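Long-range contacts in extracellular endo-alpha-(1->5)-L-arabinanase 1 (PDB 1UV4), which hydrolyses internal alpha-1,5-linkages of linear arabinan and branched sugar-beet arabinan during plant cell-wall breakdown, and carries bound calcium: residues A[77-82]-A[136-141]; A[188-193]-A[256-261]; A[195-200]-A[284-289]. One frame throughout, in Å; residues are numbered along the deposited sequence.

Contact 1 of 3, residues A[77-82]-A[136-141]; sequences DIQYYN and LTFDKD. With CA (calcium ion), chain D.
Asp77 and Leu136 meet at the calcium end of two innermost strands from neighbouring blades of a beta-propeller. The backbone N of Leu136 donates to Asp77 OD2 over 2.9 Å, an almost straight bond (175°) that arrives from above the carboxylate plane. The other oxygen, Asp77 OD1, binds the calcium ion at 2.3 Å. Holding CG anti to the backbone N (chi1 -174°) sends the carboxylate across the gap between the blades, where both tasks can be served. Water 1, itself a calcium ligand, lies 2.6 Å from Asp77 OD2 and 2.7 Å from Leu136 O and can donate to either. Just beyond, the CB and CG of Gln79 rest against Leu136 CD2, each 3.7 Å from it.

Farther out, the strands diverge and aromatic rings fill the widening gap. Phe138 CE1 sits over one face of the Tyr81 ring, 3.5 Å from Tyr81 CD1 and toward the rim, with the ring planes inclined at 46°. On the same stretch the packing thins: the amide of Gln79 only skirts the edge of the Phe138 ring, and its OE1 accepts from water 3. Beyond Phe138 the loop 139-141 leaves strand 77-81 and runs out on the solvent side.

One carboxylate thus serves metal, water and peptide N-H together. With Glu135 and Asp257 on the same calcium, Asp77 is probably ionised, and the ion probably offsets the mutual repulsion of carboxylates brought in from three blades.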
loop_
_atom_site.group_PDB
_atom_site.type_symbol
_atom_site.label_atom_id
_atom_site.label_comp_id
_atom_site.label_asym_id
_atom_site.label_seq_id
_atom_site.Cartn_x
_atom_site.Cartn_y
_atom_site.Cartn_z
ATOM N N ASP A 77 -5.420 2.601 1.391
ATOM C CA ASP A 77 -4.970 2.013 2.617
ATOM C C ASP A 77 -5.960 2.351 3.706
ATOM O O ASP A 77 -6.391 3.479 3.756
ATOM C CB ASP A 77 -3.560 2.485 2.953
ATOM C CG ASP A 77 -3.032 1.788 4.132
ATOM O OD1 ASP A 77 -2.658 0.564 4.020
ATOM O OD2 ASP A 77 -2.968 2.317 5.295
ATOM N N ILE A 78 -6.303 1.377 4.536
ATOM C CA ILE A 78 -7.377 1.594 5.521
ATOM C C ILE A 78 -7.025 1.002 6.861
ATOM O O ILE A 78 -6.412 -0.058 6.953
ATOM C CB ILE A 78 -8.695 1.039 4.967
ATOM C CG1 ILE A 78 -9.885 1.534 5.803
ATOM C CG2 ILE A 78 -8.668 -0.449 4.846
ATOM C CD1 ILE A 78 -11.219 1.266 5.155
ATOM N N GLN A 79 -7.438 1.703 7.903
ATOM C CA GLN A 79 -7.370 1.214 9.270
ATOM C C GLN A 79 -8.520 1.785 10.057
ATOM O O GLN A 79 -8.985 2.874 9.778
ATOM C CB GLN A 79 -6.133 1.719 9.986
ATOM C CG GLN A 79 -4.803 1.166 9.530
ATOM C CD GLN A 79 -4.510 -0.275 9.975
ATOM O OE1 GLN A 79 -3.858 -1.015 9.241
ATOM N NE2 GLN A 79 -5.007 -0.666 11.115
ATOM N N TYR A 80 -8.933 1.079 11.091
ATOM C CA TYR A 80 -9.843 1.637 12.092
ATOM C C TYR A 80 -9.006 2.099 13.308
ATOM O O TYR A 80 -8.274 1.321 13.874
ATOM C CB TYR A 80 -10.905 0.598 12.499
ATOM C CG TYR A 80 -12.038 1.148 13.331
ATOM C CD1 TYR A 80 -13.180 1.689 12.741
ATOM C CD2 TYR A 80 -11.965 1.121 14.684
ATOM C CE1 TYR A 80 -14.226 2.186 13.512
ATOM C CE2 TYR A 80 -13.002 1.605 15.480
ATOM C CZ TYR A 80 -14.129 2.148 14.882
ATOM O OH TYR A 80 -15.149 2.609 15.731
ATOM N N TYR A 81 -9.111 3.363 13.705
ATOM C CA TYR A 81 -8.291 3.917 14.796
ATOM C C TYR A 81 -9.049 5.042 15.423
ATOM O O TYR A 81 -9.610 5.861 14.688
ATOM C CB TYR A 81 -6.953 4.439 14.224
ATOM C CG TYR A 81 -6.129 5.269 15.162
ATOM C CD1 TYR A 81 -5.576 4.720 16.309
ATOM C CD2 TYR A 81 -5.892 6.624 14.901
ATOM C CE1 TYR A 81 -4.809 5.504 17.193
ATOM C CE2 TYR A 81 -5.136 7.402 15.742
ATOM C CZ TYR A 81 -4.578 6.859 16.884
ATOM O OH TYR A 81 -3.821 7.620 17.749
ATOM N N ASN A 82 -9.090 5.062 16.760
ATOM C CA ASN A 82 -9.678 6.184 17.509
ATOM C C ASN A 82 -11.169 6.464 17.136
ATOM O O ASN A 82 -11.590 7.604 16.930
ATOM C CB ASN A 82 -8.762 7.414 17.291
ATOM C CG ASN A 82 -9.054 8.513 18.226
ATOM O OD1 ASN A 82 -9.270 8.279 19.410
ATOM N ND2 ASN A 82 -9.096 9.734 17.713
ATOM N N LEU A 136 -0.649 3.564 6.535
ATOM C CA LEU A 136 -0.800 3.995 7.926
ATOM C C LEU A 136 -0.247 2.878 8.804
ATOM O O LEU A 136 -0.583 1.688 8.660
ATOM C CB LEU A 136 -2.286 4.245 8.237
ATOM C CG LEU A 136 -2.582 4.640 9.681
ATOM C CD1 LEU A 136 -1.929 5.955 10.105
ATOM C CD2 LEU A 136 -4.105 4.771 9.868
ATOM N N THR A 137 0.618 3.266 9.734
ATOM C CA THR A 137 1.131 2.320 10.693
ATOM C C THR A 137 1.147 2.967 12.078
ATOM O O THR A 137 0.867 4.145 12.232
ATOM C CB THR A 137 2.509 1.817 10.238
ATOM O OG1 THR A 137 2.958 0.760 11.094
ATOM C CG2 THR A 137 3.562 2.876 10.332
ATOM N N PHE A 138 1.425 2.150 13.052
ATOM C CA PHE A 138 1.450 2.567 14.456
ATOM C C PHE A 138 2.741 2.157 15.091
ATOM O O PHE A 138 3.227 1.027 14.892
ATOM C CB PHE A 138 0.247 2.038 15.218
ATOM C CG PHE A 138 -1.041 2.466 14.606
ATOM C CD1 PHE A 138 -1.621 3.683 14.935
ATOM C CD2 PHE A 138 -1.618 1.694 13.601
ATOM C CE1 PHE A 138 -2.774 4.093 14.326
ATOM C CE2 PHE A 138 -2.755 2.127 12.996
ATOM C CZ PHE A 138 -3.323 3.310 13.342
ATOM N N ASP A 139 3.306 3.079 15.870
ATOM C CA ASP A 139 4.575 2.786 16.516
ATOM C C ASP A 139 4.360 2.029 17.830
ATOM O O ASP A 139 3.223 1.643 18.179
ATOM C CB ASP A 139 5.414 4.075 16.682
ATOM C CG ASP A 139 4.789 5.098 17.623
ATOM O OD1 ASP A 139 3.981 4.742 18.507
ATOM O OD2 ASP A 139 5.085 6.310 17.601
ATOM N N LYS A 140 5.439 1.738 18.546
ATOM C CA LYS A 140 5.320 0.974 19.768
ATOM C C LYS A 140 4.439 1.593 20.852
ATOM O O LYS A 140 3.962 0.893 21.759
ATOM C CB LYS A 140 6.709 0.665 20.353
ATOM C CG LYS A 140 7.395 1.833 20.951
ATOM C CD LYS A 140 8.566 1.420 21.840
ATOM C CE LYS A 140 8.155 1.219 23.315
ATOM N NZ LYS A 140 7.764 2.464 24.163
ATOM N N ASP A 141 4.246 2.914 20.788
ATOM C CA ASP A 141 3.330 3.626 21.675
ATOM C C ASP A 141 1.948 3.788 21.092
ATOM O O ASP A 141 1.154 4.513 21.648
ATOM C CB ASP A 141 3.861 5.026 21.966
ATOM C CG ASP A 141 5.218 5.007 22.564
ATOM O OD1 ASP A 141 5.471 4.112 23.389
ATOM O OD2 ASP A 141 6.095 5.845 22.224
HETATM CA CA CA D . -2.024 -1.133 5.424
HETATM O O HOH W 1 -2.457 0.545 7.147
HETATM O O HOH W 2 -4.297 -1.458 5.784
HETATM O O HOH W 3 -3.304 -2.943 7.028
HETATM O O HOH W 4 -0.714 -2.218 7.038
#

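Contact 2 of 3, residues A[188-193]-A[256-261]; sequences TLTYQN and QDIVNG. With CA (calcium ion), chain D; EDO (1,2-ethanediol), chain G.
Thr188 reaches across to strand 256-259 with its hydroxyl and supplies the direct hydrogen bond of this contact: the backbone N of Ile258 donates to Thr188 OG1 over 3.1 Å at 162°. The same oxygen is hydrogen-bonded to the calcium ligand Glu135, so a second-shell threonine links one metal-binding carboxylate to the strand that carries another. Within strand 188-192, Gln192 NE2 donates to Thr190 OG1 over 3.0 Å; this acceptor lies in the plane of the amide, whose rotation is thereby fixed.

The metal bonds belong to Asp257. Both its oxygens hold the calcium ion, OD1 at 2.3 Å and OD2 at 2.6 Å, while OD2 also has Thr16 as a hydrogen-bond partner. Four waters, Asp77 and Glu135 bring the coordinating oxygens to eight, and water 4 lies 2.9 Å from Ile258 O. Beside these waters sits a 1,2-ethanediol, probably from the crystallisation liquor, its O2 donating weakly to Asn260 OD1, with a further hydrogen bond to Met17 O.

Apolar contact centres on Ile258. Its CG1-CD1 arm, extended at chi2 161°, crosses Thr190 at about a right angle and brings Ile258 CD1 to 3.5 Å from Thr190 CG2. The methyl of Thr188 touches the same CD1 and, on another side, Gln256 CG. At the outer end Gln192 NE2 lies 3.8 Å from Gly261 CA, over a backbone with positive phi.

The two strands, 27° from parallel, are the innermost of adjacent propeller blades. Strand 195-203 backs the first, with Met199 against Thr188, and strand 263-270 the second, with Leu264 against Ile258; Trp286 covers the outer end at Thr190 and Gln192.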
loop_
_atom_site.group_PDB
_atom_site.type_symbol
_atom_site.label_atom_id
_atom_site.label_comp_id
_atom_site.label_asym_id
_atom_site.label_seq_id
_atom_site.Cartn_x
_atom_site.Cartn_y
_atom_site.Cartn_z
ATOM N N THR A 188 4.569 -1.447 3.273
ATOM C CA THR A 188 3.744 -1.862 4.398
ATOM C C THR A 188 4.660 -2.028 5.603
ATOM O O THR A 188 5.774 -2.446 5.468
ATOM C CB THR A 188 2.918 -3.162 4.068
ATOM O OG1 THR A 188 1.999 -3.424 5.152
ATOM C CG2 THR A 188 3.760 -4.381 3.950
ATOM N N LEU A 189 4.199 -1.595 6.768
ATOM C CA LEU A 189 5.045 -1.464 7.939
ATOM C C LEU A 189 4.269 -1.847 9.163
ATOM O O LEU A 189 3.165 -1.350 9.349
ATOM C CB LEU A 189 5.524 0.005 8.008
ATOM C CG LEU A 189 6.820 0.505 8.680
ATOM C CD1 LEU A 189 7.806 -0.560 8.956
ATOM C CD2 LEU A 189 7.489 1.712 7.991
ATOM N N THR A 190 4.860 -2.695 10.017
ATOM C CA THR A 190 4.220 -3.159 11.237
ATOM C C THR A 190 5.266 -3.327 12.317
ATOM O O THR A 190 6.445 -3.529 12.015
ATOM C CB THR A 190 3.478 -4.492 10.964
ATOM O OG1 THR A 190 2.703 -4.895 12.123
ATOM C CG2 THR A 190 4.440 -5.655 10.714
ATOM N N TYR A 191 4.828 -3.244 13.572
ATOM C CA TYR A 191 5.694 -3.479 14.720
ATOM C C TYR A 191 5.292 -4.810 15.380
ATOM O O TYR A 191 4.139 -4.975 15.809
ATOM C CB TYR A 191 5.558 -2.298 15.673
ATOM C CG TYR A 191 6.393 -2.406 16.917
ATOM C CD1 TYR A 191 7.768 -2.214 16.866
ATOM C CD2 TYR A 191 5.801 -2.730 18.120
ATOM C CE1 TYR A 191 8.548 -2.326 18.028
ATOM C CE2 TYR A 191 6.540 -2.886 19.260
ATOM C CZ TYR A 191 7.907 -2.651 19.217
ATOM O OH TYR A 191 8.605 -2.799 20.401
ATOM N N GLN A 192 6.236 -5.761 15.433
ATOM C CA GLN A 192 5.986 -7.090 16.007
ATOM C C GLN A 192 7.232 -7.517 16.755
ATOM O O GLN A 192 8.331 -7.400 16.214
ATOM C CB GLN A 192 5.741 -8.131 14.902
ATOM C CG GLN A 192 4.643 -7.792 13.969
ATOM C CD GLN A 192 3.274 -7.902 14.606
ATOM O OE1 GLN A 192 3.045 -8.754 15.483
ATOM N NE2 GLN A 192 2.364 -7.025 14.196
ATOM N N ASN A 193 7.066 -8.010 17.981
ATOM C CA ASN A 193 8.186 -8.618 18.731
ATOM C C ASN A 193 9.432 -7.751 18.816
ATOM O O ASN A 193 10.580 -8.221 18.681
ATOM C CB ASN A 193 8.585 -9.944 18.110
ATOM C CG ASN A 193 7.425 -10.870 17.927
ATOM O OD1 ASN A 193 6.583 -11.032 18.825
ATOM N ND2 ASN A 193 7.363 -11.508 16.756
ATOM N N GLN A 256 1.615 -5.480 -1.562
ATOM C CA GLN A 256 1.296 -6.238 -0.355
ATOM C C GLN A 256 0.908 -5.350 0.804
ATOM O O GLN A 256 1.355 -4.198 0.939
ATOM C CB GLN A 256 2.489 -7.104 0.008
ATOM C CG GLN A 256 3.684 -6.326 0.616
ATOM C CD GLN A 256 4.393 -5.413 -0.395
ATOM O OE1 GLN A 256 4.607 -5.817 -1.535
ATOM N NE2 GLN A 256 4.694 -4.169 0.032
ATOM N N ASP A 257 0.008 -5.867 1.650
ATOM C CA ASP A 257 -0.402 -5.144 2.838
ATOM C C ASP A 257 -0.611 -6.106 3.960
ATOM O O ASP A 257 -1.095 -7.232 3.746
ATOM C CB ASP A 257 -1.679 -4.349 2.530
ATOM C CG ASP A 257 -1.905 -3.254 3.496
ATOM O OD1 ASP A 257 -0.950 -2.681 4.077
ATOM O OD2 ASP A 257 -3.021 -2.869 3.715
ATOM N N ILE A 258 -0.096 -5.727 5.121
ATOM C CA ILE A 258 -0.228 -6.532 6.359
ATOM C C ILE A 258 -1.516 -6.140 7.014
ATOM O O ILE A 258 -1.743 -4.934 7.310
ATOM C CB ILE A 258 0.935 -6.312 7.294
ATOM C CG1 ILE A 258 2.237 -6.816 6.658
ATOM C CG2 ILE A 258 0.682 -7.099 8.556
ATOM C CD1 ILE A 258 3.534 -6.216 7.334
ATOM N N VAL A 259 -2.378 -7.130 7.234
ATOM C CA VAL A 259 -3.699 -6.987 7.755
ATOM C C VAL A 259 -3.766 -7.711 9.148
ATOM O O VAL A 259 -3.363 -8.868 9.301
ATOM C CB VAL A 259 -4.713 -7.476 6.684
ATOM C CG1 VAL A 259 -6.082 -7.562 7.285
ATOM C CG2 VAL A 259 -4.663 -6.556 5.473
ATOM N N ASN A 260 -4.235 -7.017 10.187
ATOM C CA ASN A 260 -4.328 -7.602 11.544
ATOM C C ASN A 260 -3.008 -8.198 12.091
ATOM O O ASN A 260 -3.012 -9.058 12.973
ATOM C CB ASN A 260 -5.416 -8.697 11.597
ATOM C CG ASN A 260 -6.817 -8.177 11.267
ATOM O OD1 ASN A 260 -7.005 -7.014 10.884
ATOM N ND2 ASN A 260 -7.815 -9.054 11.428
ATOM N N GLY A 261 -1.880 -7.735 11.593
ATOM C CA GLY A 261 -0.586 -8.188 12.041
ATOM C C GLY A 261 -0.127 -9.514 11.450
ATOM O O GLY A 261 1.073 -9.665 11.287
HETATM CA CA CA D . -2.024 -1.133 5.424
HETATM C C1 EDO G . -6.919 -2.929 8.078
HETATM O O1 EDO G . -6.363 -3.329 6.855
HETATM C C2 EDO G . -6.500 -3.870 9.190
HETATM O O2 EDO G . -7.437 -3.803 10.237
HETATM O O HOH W 4 -0.714 -2.218 7.038
HETATM O O HOH W 3 -3.304 -2.943 7.028
HETATM O O HOH W 1 -2.457 0.545 7.147
HETATM O O HOH W 2 -4.297 -1.458 5.784
#

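Contact 3 of 3, residues A[195-200]-A[284-289]; sequences YYYLMV and LNWSSG
The carbonyl oxygen of Gly289 is gripped twice: Tyr197 OH donates to it over 2.6 Å, and Arg219 of strand 212-220 supplies a second hydrogen bond. Gly289 O lies at the edge of the tyrosine ring, in its plane, yet the hydroxyl stands 65° out of the carbonyl plane, so no lone pair is aimed at it. Water 5 donates to Tyr197 OH at 2.8 Å and to Trp286 O at 3.0 Å, so the phenol reaches the last residue of the type I turn 286-289 directly and its first, Trp286, through the water.

Beneath this polar rim the rings meet. Trp286 CZ3 lies over one face of Tyr197, 3.4 Å from Tyr197 CG, the two planes inclined at 44° and the side chains running past each other in opposite directions. Deeper still, Met199, extended beyond CG, and Leu284 approach tip to tip, with Met199 CE 4.1 Å from Leu284 CD2. Leu284 CG lies over a face of the indole, whose NE1 is hydrogen-bonded to Gly261 O.

The loop is also braced from within, since Asn285 OD1 accepts from both the backbone N of Ser287, at 2.6 Å, and Ser287 OG; the first bond makes an Asx turn. Chemically, a buried aromatic and aliphatic layer joins the loop after strand 276-283 to the neighbouring blade, while the carbonyl that accepts two hydrogen bonds and the water give the phenol polar partners at its end.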
loop_
_atom_site.group_PDB
_atom_site.type_symbol
_atom_site.label_atom_id
_atom_site.label_comp_id
_atom_site.label_asym_id
_atom_site.label_seq_id
_atom_site.Cartn_x
_atom_site.Cartn_y
_atom_site.Cartn_z
ATOM N N TYR A 195 10.507 -5.391 16.955
ATOM C CA TYR A 195 11.038 -4.827 15.716
ATOM C C TYR A 195 9.988 -4.180 14.849
ATOM O O TYR A 195 8.848 -4.631 14.785
ATOM C CB TYR A 195 11.724 -5.879 14.821
ATOM C CG TYR A 195 13.090 -6.372 15.257
ATOM C CD1 TYR A 195 14.235 -5.660 14.940
ATOM C CD2 TYR A 195 13.218 -7.569 15.948
ATOM C CE1 TYR A 195 15.479 -6.116 15.323
ATOM C CE2 TYR A 195 14.454 -8.023 16.349
ATOM C CZ TYR A 195 15.571 -7.297 16.013
ATOM O OH TYR A 195 16.809 -7.764 16.415
ATOM N N TYR A 196 10.425 -3.143 14.165
ATOM C CA TYR A 196 9.697 -2.609 13.019
ATOM C C TYR A 196 10.067 -3.409 11.785
ATOM O O TYR A 196 11.235 -3.688 11.530
ATOM C CB TYR A 196 9.989 -1.124 12.835
ATOM C CG TYR A 196 9.473 -0.311 14.006
ATOM C CD1 TYR A 196 8.141 0.077 14.092
ATOM C CD2 TYR A 196 10.318 0.054 15.037
ATOM C CE1 TYR A 196 7.649 0.824 15.160
ATOM C CE2 TYR A 196 9.845 0.794 16.117
ATOM C CZ TYR A 196 8.506 1.191 16.177
ATOM O OH TYR A 196 8.047 1.939 17.245
ATOM N N TYR A 197 9.054 -3.812 11.028
ATOM C CA TYR A 197 9.236 -4.513 9.763
ATOM C C TYR A 197 8.687 -3.712 8.620
ATOM O O TYR A 197 7.542 -3.246 8.698
ATOM C CB TYR A 197 8.556 -5.890 9.767
ATOM C CG TYR A 197 9.172 -6.852 10.754
ATOM C CD1 TYR A 197 10.258 -7.674 10.405
ATOM C CD2 TYR A 197 8.697 -6.918 12.066
ATOM C CE1 TYR A 197 10.838 -8.526 11.332
ATOM C CE2 TYR A 197 9.300 -7.781 13.023
ATOM C CZ TYR A 197 10.354 -8.588 12.648
ATOM O OH TYR A 197 10.937 -9.444 13.559
ATOM N N LEU A 198 9.487 -3.550 7.583
ATOM C CA LEU A 198 9.092 -2.879 6.343
ATOM C C LEU A 198 9.096 -3.900 5.206
ATOM O O LEU A 198 10.093 -4.577 4.987
ATOM C CB LEU A 198 10.046 -1.776 6.007
ATOM C CG LEU A 198 9.792 -1.057 4.683
ATOM C CD1 LEU A 198 8.473 -0.299 4.660
ATOM C CD2 LEU A 198 10.943 -0.085 4.415
ATOM N N MET A 199 7.984 -4.053 4.512
ATOM C CA MET A 199 7.938 -4.756 3.251
ATOM C C MET A 199 7.704 -3.749 2.130
ATOM O O MET A 199 6.974 -2.785 2.305
ATOM C CB MET A 199 6.808 -5.765 3.207
ATOM C CG MET A 199 6.835 -6.765 4.258
ATOM S SD MET A 199 5.518 -8.019 3.958
ATOM C CE MET A 199 5.801 -9.141 5.280
ATOM N N VAL A 200 8.365 -3.958 0.995
ATOM C CA VAL A 200 8.154 -3.145 -0.187
ATOM C C VAL A 200 7.973 -4.083 -1.386
ATOM O O VAL A 200 8.314 -5.259 -1.336
ATOM C CB VAL A 200 9.321 -2.167 -0.451
ATOM C CG1 VAL A 200 9.528 -1.277 0.712
ATOM C CG2 VAL A 200 10.602 -2.914 -0.768
ATOM N N LEU A 284 0.531 -14.975 7.865
ATOM C CA LEU A 284 1.892 -14.484 8.088
ATOM C C LEU A 284 2.327 -14.918 9.467
ATOM O O LEU A 284 1.580 -14.754 10.453
ATOM C CB LEU A 284 1.902 -12.958 8.033
ATOM C CG LEU A 284 3.105 -12.163 7.571
ATOM C CD1 LEU A 284 3.711 -12.705 6.309
ATOM C CD2 LEU A 284 2.641 -10.718 7.422
ATOM N N ASN A 285 3.508 -15.533 9.524
ATOM C CA ASN A 285 4.169 -15.991 10.750
ATOM C C ASN A 285 5.376 -15.079 11.029
ATOM O O ASN A 285 6.036 -14.659 10.112
ATOM C CB ASN A 285 4.594 -17.461 10.496
ATOM C CG ASN A 285 5.264 -18.146 11.684
ATOM O OD1 ASN A 285 5.823 -17.515 12.558
ATOM N ND2 ASN A 285 5.239 -19.480 11.673
ATOM N N TRP A 286 5.613 -14.705 12.275
ATOM C CA TRP A 286 6.800 -13.919 12.643
ATOM C C TRP A 286 7.726 -14.643 13.570
ATOM O O TRP A 286 8.681 -14.036 14.076
ATOM C CB TRP A 286 6.397 -12.638 13.371
ATOM C CG TRP A 286 5.449 -11.807 12.612
ATOM C CD1 TRP A 286 4.083 -11.827 12.695
ATOM C CD2 TRP A 286 5.779 -10.816 11.641
ATOM N NE1 TRP A 286 3.552 -10.914 11.823
ATOM C CE2 TRP A 286 4.572 -10.272 11.170
ATOM C CE3 TRP A 286 6.984 -10.328 11.116
ATOM C CZ2 TRP A 286 4.526 -9.272 10.220
ATOM C CZ3 TRP A 286 6.929 -9.340 10.169
ATOM C CH2 TRP A 286 5.721 -8.823 9.724
ATOM N N SER A 287 7.392 -15.888 13.898
ATOM C CA SER A 287 8.083 -16.592 14.955
ATOM C C SER A 287 9.596 -16.730 14.724
ATOM O O SER A 287 10.322 -16.870 15.698
ATOM C CB SER A 287 7.431 -17.972 15.224
ATOM O OG SER A 287 7.537 -18.823 14.105
ATOM N N SER A 288 10.065 -16.657 13.473
ATOM C CA SER A 288 11.512 -16.767 13.182
ATOM C C SER A 288 12.424 -15.503 13.418
ATOM O O SER A 288 13.662 -15.571 13.385
ATOM C CB SER A 288 11.657 -17.180 11.732
ATOM O OG SER A 288 11.353 -16.088 10.883
ATOM N N GLY A 289 11.808 -14.368 13.682
ATOM C CA GLY A 289 12.529 -13.105 13.797
ATOM C C GLY A 289 12.259 -12.311 12.542
ATOM O O GLY A 289 12.599 -11.126 12.437
HETATM O O HOH W 5 9.716 -11.422 15.111
#

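Overall arrangement
From the N terminus, strand 4-8 joins the sheet of 250-283, closing the five-bladed ring. Contact 1 closes first, enclosing the remaining three strands of its blade, between residues 84 and 123, and ends before contact 2 opens. Contacts 2 and 3 then cross, because their segments alternate along the chain: 188-193, 195-200, 256-261, 284-289. Together they join the blade that begins with strand 184-192 to the last one, contact 2 near the axis and contact 3 farther out. Contacts 1 and 2 share the calcium ion and its four waters, and Thr137 OG1 to Leu189 O bridges them; Lys140 N to Tyr196 OH links contacts 1 and 3. Four successive inner strands thus converge on the axis.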